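ABC transporter, substrate binding protein (Aeropyrum pernix, PDB 3EAF) probably binds a solute outside the cell and delivers it to the membrane permease of an ABC importer. Local coordinates at residues Gly23-Phe35 / Arg289-Ile301. Sequence-based numbering, arbitrary orientation.
Sequences GYSLGAELAFKYF and RVVQGFVNVWLLI
R289 and V290 pack against G23 and G27 to open a glycine-mediated helix pair in this periplasmic-binding-protein fold: helix 18-38, after the first strand (3-11) of the six-stranded sheet, meets helix 288-304, some 250 residues on, beside strands 47-56 and 79-82 of that sheet. The axes of 23-35 and 289-301 approach to 6.2 Å and cross at -41°. R289 lays its CB against G23 CA before its chain bends off to the salt bridge with D236. V290 is a knob among G23, L26, G27 and L30, its CG1 3.6 Å from G27 CA. Here the backbones are in direct contact, and CA-H...O contacts run both ways, G27 CA lying 3.3 Å from V290 O. At G293 a CB would collide with Y24 O; instead its CA faces that oxygen and lies over one face of the Y24 ring, a CH-pi contact. F294 is the second knob, among G27, L30, A31 and F35, and A31 CB rests on its ring face, 3.7 Å from the centroid. CG anti to the backbone N (chi1 176°) lays Y24 along helix 289-301, where N296 ND2 donates to Y24 OH over 2.8 Å in a bent bond (N-H...O 140°), the amide nearly perpendicular to the ring. An alanine replacing Y24 would probably leave G293 CA without its aromatic cover and N296 ND2 without this acceptor, opening a gap beside I81. V297 presses its CB tightly on A31 CB and sets CG2 over the face of F32, a ring stacked in turn with Y52. W298 completes an aromatic cluster with F294 and F35, its indole face meeting F35 CZ. Last, I301 crosses F35 at a slant, its CG2 over one ring face and its CG1 3.6 Å from F35 CD2.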
loop_
_atom_site.group_PDB
_atom_site.type_symbol
_atom_site.label_atom_id
_atom_site.label_comp_id
_atom_site.label_asym_id
_atom_site.label_seq_id
_atom_site.Cartn_x
_atom_site.Cartn_y
_atom_site.Cartn_z
ATOM N N GLY A 23 -8.925 7.737 3.993
ATOM C CA GLY A 23 -9.661 6.543 3.566
ATOM C C GLY A 23 -9.147 5.289 4.251
ATOM O O GLY A 23 -9.928 4.470 4.733
ATOM N N TYR A 24 -7.827 5.141 4.307
ATOM C CA TYR A 24 -7.215 4.013 5.005
ATOM C C TYR A 24 -7.680 3.942 6.467
ATOM O O TYR A 24 -8.021 2.864 6.966
ATOM C CB TYR A 24 -5.693 4.141 4.938
ATOM C CG TYR A 24 -4.900 3.099 5.696
ATOM C CD1 TYR A 24 -4.462 1.933 5.062
ATOM C CD2 TYR A 24 -4.532 3.301 7.030
ATOM C CE1 TYR A 24 -3.706 0.989 5.737
ATOM C CE2 TYR A 24 -3.771 2.352 7.713
ATOM C CZ TYR A 24 -3.363 1.203 7.061
ATOM O OH TYR A 24 -2.610 0.254 7.732
ATOM N N SER A 25 -7.676 5.087 7.148
ATOM C CA SER A 25 -8.120 5.152 8.549
ATOM C C SER A 25 -9.578 4.733 8.706
ATOM O O SER A 25 -9.913 3.963 9.608
ATOM C CB SER A 25 -7.926 6.548 9.136
ATOM O OG SER A 25 -8.312 6.531 10.498
ATOM N N LEU A 26 -10.440 5.248 7.831
ATOM C CA LEU A 26 -11.843 4.864 7.809
ATOM C C LEU A 26 -12.016 3.357 7.618
ATOM O O LEU A 26 -12.825 2.735 8.309
ATOM C CB LEU A 26 -12.608 5.639 6.725
ATOM C CG LEU A 26 -14.075 5.260 6.448
ATOM C CD1 LEU A 26 -14.964 5.308 7.708
ATOM C CD2 LEU A 26 -14.659 6.144 5.346
ATOM N N GLY A 27 -11.273 2.775 6.678
ATOM C CA GLY A 27 -11.357 1.337 6.422
ATOM C C GLY A 27 -10.881 0.490 7.586
ATOM O O GLY A 27 -11.464 -0.550 7.881
ATOM N N ALA A 28 -9.810 0.924 8.241
ATOM C CA ALA A 28 -9.284 0.208 9.402
ATOM C C ALA A 28 -10.277 0.223 10.568
ATOM O O ALA A 28 -10.480 -0.797 11.224
ATOM C CB ALA A 28 -7.931 0.789 9.838
ATOM N N GLU A 29 -10.896 1.376 10.807
ATOM C CA GLU A 29 -11.879 1.517 11.881
ATOM C C GLU A 29 -13.131 0.701 11.586
ATOM O O GLU A 29 -13.636 0.009 12.468
ATOM C CB GLU A 29 -12.229 2.982 12.126
ATOM C CG GLU A 29 -11.144 3.740 12.869
ATOM C CD GLU A 29 -11.675 5.007 13.519
ATOM O OE1 GLU A 29 -11.966 5.982 12.797
ATOM O OE2 GLU A 29 -11.803 5.016 14.756
ATOM N N LEU A 30 -13.615 0.778 10.348
ATOM C CA LEU A 30 -14.724 -0.066 9.901
ATOM C C LEU A 30 -14.463 -1.535 10.204
ATOM O O LEU A 30 -15.338 -2.225 10.718
ATOM C CB LEU A 30 -14.990 0.098 8.406
ATOM C CG LEU A 30 -15.908 1.230 7.942
ATOM C CD1 LEU A 30 -16.089 1.109 6.437
ATOM C CD2 LEU A 30 -17.259 1.208 8.670
ATOM N N ALA A 31 -13.256 -1.999 9.892
ATOM C CA ALA A 31 -12.873 -3.401 10.105
ATOM C C ALA A 31 -12.831 -3.796 11.579
ATOM O O ALA A 31 -13.344 -4.853 11.949
ATOM C CB ALA A 31 -11.538 -3.704 9.430
ATOM N N PHE A 32 -12.222 -2.954 12.412
ATOM C CA PHE A 32 -12.211 -3.186 13.854
ATOM C C PHE A 32 -13.638 -3.316 14.402
ATOM O O PHE A 32 -13.955 -4.271 15.126
ATOM C CB PHE A 32 -11.473 -2.067 14.585
ATOM C CG PHE A 32 -9.966 -2.188 14.546
ATOM C CD1 PHE A 32 -9.328 -3.361 14.962
ATOM C CD2 PHE A 32 -9.185 -1.107 14.135
ATOM C CE1 PHE A 32 -7.927 -3.465 14.939
ATOM C CE2 PHE A 32 -7.778 -1.195 14.108
ATOM C CZ PHE A 32 -7.151 -2.371 14.513
ATOM N N LYS A 33 -14.497 -2.366 14.046
ATOM C CA LYS A 33 -15.868 -2.369 14.546
ATOM C C LYS A 33 -16.640 -3.571 14.004
ATOM O O LYS A 33 -17.393 -4.207 14.747
ATOM C CB LYS A 33 -16.590 -1.065 14.198
ATOM C CG LYS A 33 -16.013 0.175 14.884
ATOM C CD LYS A 33 -16.687 1.423 14.351
ATOM C CE LYS A 33 -16.298 2.674 15.134
ATOM N NZ LYS A 33 -17.129 3.824 14.681
ATOM N N TYR A 34 -16.430 -3.883 12.724
ATOM C CA TYR A 34 -17.109 -4.998 12.058
ATOM C C TYR A 34 -16.808 -6.330 12.711
ATOM O O TYR A 34 -17.727 -7.015 13.163
ATOM C CB TYR A 34 -16.752 -5.059 10.573
ATOM C CG TYR A 34 -17.449 -6.160 9.793
ATOM C CD1 TYR A 34 -18.797 -6.050 9.439
ATOM C CD2 TYR A 34 -16.759 -7.303 9.401
ATOM C CE1 TYR A 34 -19.435 -7.056 8.715
ATOM C CE2 TYR A 34 -17.389 -8.320 8.678
ATOM C CZ TYR A 34 -18.721 -8.189 8.334
ATOM O OH TYR A 34 -19.339 -9.190 7.618
ATOM N N PHE A 35 -15.528 -6.694 12.765
ATOM C CA PHE A 35 -15.140 -8.002 13.281
ATOM C C PHE A 35 -15.382 -8.137 14.787
ATOM O O PHE A 35 -15.767 -9.216 15.258
ATOM C CB PHE A 35 -13.703 -8.356 12.882
ATOM C CG PHE A 35 -13.519 -8.547 11.393
ATOM C CD1 PHE A 35 -14.125 -9.615 10.734
ATOM C CD2 PHE A 35 -12.749 -7.653 10.652
ATOM C CE1 PHE A 35 -13.966 -9.793 9.360
ATOM C CE2 PHE A 35 -12.578 -7.825 9.271
ATOM C CZ PHE A 35 -13.190 -8.890 8.629
ATOM N N ARG A 289 -8.916 3.066 -0.926
ATOM C CA ARG A 289 -8.191 3.428 0.303
ATOM C C ARG A 289 -8.830 2.773 1.519
ATOM O O ARG A 289 -8.138 2.266 2.402
ATOM C CB ARG A 289 -8.122 4.951 0.477
ATOM C CG ARG A 289 -7.527 5.714 -0.720
ATOM C CD ARG A 289 -6.306 5.001 -1.305
ATOM N NE ARG A 289 -5.840 5.622 -2.544
ATOM C CZ ARG A 289 -4.871 5.135 -3.307
ATOM N NH1 ARG A 289 -4.258 4.004 -2.974
ATOM N NH2 ARG A 289 -4.512 5.787 -4.405
ATOM N N VAL A 290 -10.161 2.779 1.542
ATOM C CA VAL A 290 -10.941 2.066 2.549
ATOM C C VAL A 290 -10.611 0.566 2.533
ATOM O O VAL A 290 -10.405 -0.036 3.588
ATOM C CB VAL A 290 -12.464 2.319 2.367
ATOM C CG1 VAL A 290 -13.291 1.529 3.391
ATOM C CG2 VAL A 290 -12.772 3.815 2.485
ATOM N N VAL A 291 -10.537 -0.025 1.343
ATOM C CA VAL A 291 -10.136 -1.427 1.218
ATOM C C VAL A 291 -8.750 -1.666 1.841
ATOM O O VAL A 291 -8.556 -2.625 2.581
ATOM C CB VAL A 291 -10.153 -1.904 -0.259
ATOM C CG1 VAL A 291 -9.661 -3.345 -0.368
ATOM C CG2 VAL A 291 -11.557 -1.764 -0.858
ATOM N N GLN A 292 -7.802 -0.777 1.557
ATOM C CA GLN A 292 -6.419 -0.938 2.014
ATOM C C GLN A 292 -6.314 -0.958 3.531
ATOM O O GLN A 292 -5.526 -1.733 4.095
ATOM C CB GLN A 292 -5.508 0.140 1.406
ATOM C CG GLN A 292 -5.335 -0.036 -0.098
ATOM C CD GLN A 292 -4.408 0.971 -0.724
ATOM O OE1 GLN A 292 -4.852 1.983 -1.244
ATOM N NE2 GLN A 292 -3.113 0.693 -0.692
ATOM N N GLY A 293 -7.120 -0.122 4.182
ATOM C CA GLY A 293 -7.216 -0.110 5.645
ATOM C C GLY A 293 -7.899 -1.347 6.195
ATOM O O GLY A 293 -7.414 -1.967 7.141
ATOM N N PHE A 294 -9.027 -1.704 5.587
ATOM C CA PHE A 294 -9.819 -2.861 6.000
ATOM C C PHE A 294 -9.003 -4.157 5.961
ATOM O O PHE A 294 -9.027 -4.938 6.914
ATOM C CB PHE A 294 -11.068 -2.984 5.114
ATOM C CG PHE A 294 -12.161 -3.840 5.703
ATOM C CD1 PHE A 294 -13.194 -3.262 6.443
ATOM C CD2 PHE A 294 -12.175 -5.219 5.499
ATOM C CE1 PHE A 294 -14.222 -4.056 6.980
ATOM C CE2 PHE A 294 -13.192 -6.014 6.032
ATOM C CZ PHE A 294 -14.207 -5.434 6.776
ATOM N N VAL A 295 -8.280 -4.376 4.862
ATOM C CA VAL A 295 -7.520 -5.620 4.687
ATOM C C VAL A 295 -6.347 -5.775 5.648
ATOM O O VAL A 295 -5.971 -6.904 5.974
ATOM C CB VAL A 295 -7.049 -5.860 3.225
ATOM C CG1 VAL A 295 -8.256 -6.034 2.292
ATOM C CG2 VAL A 295 -6.085 -4.759 2.737
ATOM N N ASN A 296 -5.768 -4.661 6.101
ATOM C CA ASN A 296 -4.721 -4.729 7.121
ATOM C C ASN A 296 -5.262 -5.251 8.450
ATOM O O ASN A 296 -4.673 -6.141 9.062
ATOM C CB ASN A 296 -3.988 -3.388 7.288
ATOM C CG ASN A 296 -2.946 -3.153 6.187
ATOM O OD1 ASN A 296 -2.909 -3.880 5.194
ATOM N ND2 ASN A 296 -2.098 -2.139 6.363
ATOM N N VAL A 297 -6.403 -4.722 8.873
ATOM C CA VAL A 297 -7.064 -5.205 10.086
ATOM C C VAL A 297 -7.493 -6.670 9.909
ATOM O O VAL A 297 -7.296 -7.492 10.814
ATOM C CB VAL A 297 -8.266 -4.310 10.457
ATOM C CG1 VAL A 297 -9.054 -4.898 11.613
ATOM C CG2 VAL A 297 -7.781 -2.884 10.783
ATOM N N TRP A 298 -8.045 -6.990 8.737
ATOM C CA TRP A 298 -8.541 -8.341 8.460
ATOM C C TRP A 298 -7.425 -9.376 8.542
ATOM O O TRP A 298 -7.644 -10.485 9.035
ATOM C CB TRP A 298 -9.198 -8.416 7.080
ATOM C CG TRP A 298 -10.203 -9.538 6.909
ATOM C CD1 TRP A 298 -10.433 -10.596 7.756
ATOM C CD2 TRP A 298 -11.100 -9.710 5.807
ATOM N NE1 TRP A 298 -11.432 -11.400 7.251
ATOM C CE2 TRP A 298 -11.852 -10.883 6.053
ATOM C CE3 TRP A 298 -11.342 -8.985 4.627
ATOM C CZ2 TRP A 298 -12.827 -11.351 5.160
ATOM C CZ3 TRP A 298 -12.325 -9.449 3.746
ATOM C CH2 TRP A 298 -13.056 -10.615 4.026
ATOM N N LEU A 299 -6.238 -9.025 8.045
ATOM C CA LEU A 299 -5.090 -9.916 8.145
ATOM C C LEU A 299 -4.788 -10.241 9.608
ATOM O O LEU A 299 -4.489 -11.383 9.941
ATOM C CB LEU A 299 -3.851 -9.318 7.449
ATOM C CG LEU A 299 -2.586 -10.194 7.438
ATOM C CD1 LEU A 299 -2.766 -11.422 6.527
ATOM C CD2 LEU A 299 -1.359 -9.386 7.025
ATOM N N LEU A 300 -4.861 -9.230 10.474
ATOM C CA LEU A 300 -4.709 -9.429 11.915
ATOM C C LEU A 300 -5.780 -10.377 12.482
ATOM O O LEU A 300 -5.465 -11.283 13.264
ATOM C CB LEU A 300 -4.741 -8.080 12.648
ATOM C CG LEU A 300 -4.744 -8.096 14.176
ATOM C CD1 LEU A 300 -3.431 -8.658 14.718
ATOM C CD2 LEU A 300 -5.015 -6.704 14.726
ATOM N N ILE A 301 -7.033 -10.160 12.092
ATOM C CA ILE A 301 -8.154 -11.012 12.513
ATOM C C ILE A 301 -7.891 -12.477 12.169
ATOM O O ILE A 301 -8.091 -13.364 13.004
ATOM C CB ILE A 301 -9.499 -10.571 11.850
ATOM C CG1 ILE A 301 -9.862 -9.124 12.221
ATOM C CG2 ILE A 301 -10.634 -11.549 12.177
ATOM C CD1 ILE A 301 -9.781 -8.793 13.693
#